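Local coordinates for homoaconitase small subunit (PDB 2PKP), which forms the small subunit of a broad-specificity hydro-lyase that interconverts homocitrate, cis-homoaconitate and homoisocitrate in 2-oxosuberate biosynthesis, at residues G58-C63 against S86-F91. Residues are numbered along the deposited sequence; the frame is centred on the assembly and turned at random.
Sequences GENFGC and SFARIF. With ZN (zinc ion), chain B.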
loop_
_atom_site.group_PDB
_atom_site.type_symbol
_atom_site.label_atom_id
_atom_site.label_comp_id
_atom_site.label_asym_id
_atom_site.label_seq_id
_atom_site.Cartn_x
_atom_site.Cartn_y
_atom_site.Cartn_z
ATOM N N GLY A 58 8.832 11.784 -17.569
ATOM C CA GLY A 58 10.058 12.463 -17.938
ATOM C C GLY A 58 10.385 13.627 -17.027
ATOM O O GLY A 58 10.263 13.536 -15.806
ATOM N N GLU A 59 10.785 14.738 -17.628
ATOM C CA GLU A 59 11.155 15.924 -16.869
ATOM C C GLU A 59 9.967 16.735 -16.382
ATOM O O GLU A 59 8.887 16.713 -16.976
ATOM C CB GLU A 59 12.043 16.838 -17.729
ATOM C CG GLU A 59 13.318 16.191 -18.216
ATOM C CD GLU A 59 14.400 16.176 -17.157
ATOM O OE1 GLU A 59 14.064 16.265 -15.959
ATOM O OE2 GLU A 59 15.590 16.064 -17.518
ATOM N N ASN A 60 10.182 17.433 -15.274
ATOM C CA ASN A 60 9.193 18.337 -14.713
ATOM C C ASN A 60 7.778 17.794 -14.497
ATOM O O ASN A 60 6.792 18.460 -14.819
ATOM C CB ASN A 60 9.165 19.586 -15.609
ATOM C CG ASN A 60 8.457 20.757 -14.970
ATOM O OD1 ASN A 60 8.580 20.996 -13.766
ATOM N ND2 ASN A 60 7.732 21.513 -15.781
ATOM N N PHE A 61 7.671 16.598 -13.926
ATOM C CA PHE A 61 6.364 16.004 -13.664
ATOM C C PHE A 61 5.619 16.817 -12.600
ATOM O O PHE A 61 6.208 17.257 -11.610
ATOM C CB PHE A 61 6.520 14.560 -13.171
ATOM C CG PHE A 61 5.211 13.846 -12.965
ATOM C CD1 PHE A 61 4.558 13.243 -14.035
ATOM C CD2 PHE A 61 4.628 13.785 -11.705
ATOM C CE1 PHE A 61 3.340 12.590 -13.860
ATOM C CE2 PHE A 61 3.406 13.134 -11.513
ATOM C CZ PHE A 61 2.763 12.535 -12.597
ATOM N N GLY A 62 4.319 16.998 -12.805
ATOM C CA GLY A 62 3.517 17.747 -11.850
ATOM C C GLY A 62 3.601 19.249 -12.057
ATOM O O GLY A 62 3.169 20.030 -11.213
ATOM N N CYS A 63 4.160 19.648 -13.192
ATOM C CA CYS A 63 4.319 21.050 -13.533
ATOM C C CYS A 63 3.046 21.869 -13.400
ATOM O O CYS A 63 1.937 21.368 -13.599
ATOM C CB CYS A 63 4.825 21.190 -14.971
ATOM S SG CYS A 63 4.885 22.912 -15.536
ATOM N N SER A 86 12.645 14.493 -13.149
ATOM C CA SER A 86 12.597 15.648 -12.258
ATOM C C SER A 86 11.141 15.970 -11.922
ATOM O O SER A 86 10.224 15.614 -12.668
ATOM C CB SER A 86 13.292 16.867 -12.881
ATOM O OG SER A 86 12.662 17.282 -14.078
ATOM N N PHE A 87 10.939 16.642 -10.792
ATOM C CA PHE A 87 9.603 16.992 -10.323
ATOM C C PHE A 87 9.426 18.484 -10.101
ATOM O O PHE A 87 10.330 19.153 -9.595
ATOM C CB PHE A 87 9.313 16.311 -8.984
ATOM C CG PHE A 87 9.146 14.823 -9.067
ATOM C CD1 PHE A 87 7.908 14.267 -9.376
ATOM C CD2 PHE A 87 10.217 13.974 -8.799
ATOM C CE1 PHE A 87 7.734 12.887 -9.412
ATOM C CE2 PHE A 87 10.055 12.588 -8.831
ATOM C CZ PHE A 87 8.811 12.044 -9.137
ATOM N N ALA A 88 8.255 19.000 -10.461
ATOM C CA ALA A 88 7.965 20.403 -10.216
ATOM C C ALA A 88 8.064 20.533 -8.693
ATOM O O ALA A 88 7.629 19.645 -7.950
ATOM C CB ALA A 88 6.556 20.750 -10.695
ATOM N N ARG A 89 8.650 21.630 -8.235
ATOM C CA ARG A 89 8.838 21.870 -6.810
ATOM C C ARG A 89 7.578 21.732 -5.966
ATOM O O ARG A 89 7.578 21.027 -4.962
ATOM C CB ARG A 89 9.439 23.264 -6.594
ATOM C CG ARG A 89 10.755 23.488 -7.327
ATOM C CD ARG A 89 11.323 24.897 -7.116
ATOM N NE ARG A 89 11.689 25.169 -5.726
ATOM C CZ ARG A 89 10.844 25.602 -4.793
ATOM N NH1 ARG A 89 9.570 25.823 -5.091
ATOM N NH2 ARG A 89 11.276 25.821 -3.557
ATOM N N ILE A 90 6.506 22.403 -6.372
ATOM C CA ILE A 90 5.264 22.360 -5.615
ATOM C C ILE A 90 4.662 20.963 -5.560
ATOM O O ILE A 90 4.219 20.514 -4.504
ATOM C CB ILE A 90 4.235 23.351 -6.195
ATOM C CG1 ILE A 90 4.763 24.782 -6.036
ATOM C CG2 ILE A 90 2.893 23.193 -5.486
ATOM C CD1 ILE A 90 3.836 25.861 -6.582
ATOM N N PHE A 91 4.652 20.272 -6.695
ATOM C CA PHE A 91 4.105 18.922 -6.736
ATOM C C PHE A 91 4.862 18.031 -5.756
ATOM O O PHE A 91 4.263 17.280 -4.994
ATOM C CB PHE A 91 4.228 18.331 -8.142
ATOM C CG PHE A 91 3.773 16.901 -8.231
ATOM C CD1 PHE A 91 2.437 16.596 -8.463
ATOM C CD2 PHE A 91 4.677 15.858 -8.031
ATOM C CE1 PHE A 91 1.998 15.269 -8.498
ATOM C CE2 PHE A 91 4.249 14.523 -8.063
ATOM C CZ PHE A 91 2.905 14.232 -8.296
HETATM ZN ZN ZN B . 4.933 22.791 -17.704
HETATM O O HOH W 1 3.031 22.770 -18.196
#
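A single beta bridge between Phe61 and Phe87 joins the loop that supplies zinc-binding Cys63 to the approach of helix 89-98, just past the parallel strands 54-57 and 81-84 of the aconitase swivel domain. Its evidence is two backbone bonds on Phe61: the amide N donates to Ser86 O (3.0 Å), and Phe61 O accepts from Ala88 N (2.9 Å), the N-cap residue. The Ser86 hydroxyl adds two more bonds. Its OG, placed between its own backbone N and carbonyl carbon (chi1 62°), accepts a hydrogen bond from Asn60 N at 2.8 Å, nearly straight (175°), and donates to Glu59 OE1 at 2.6 Å. On the buried side, the Phe61 ring presents its CD2-CE2 edge to one face of Phe91, a T-shaped pair with planes at 86° and closest atoms Phe61 CE2 and Phe91 CZ at 3.4 Å. Within the type II beta turn from Asn60 to Cys63, Gly62 CA lies 3.7 Å from Phe91 CG. Cys63 SG binds zinc at 2.2 Å, and Asp13, a second ligand, also accepts a hydrogen bond from Asn60 ND2. With Ser86 OG both donor and acceptor, its rotation is probably fixed, and polar bonds and aromatic packing together tie the cysteine's loop to the helix start.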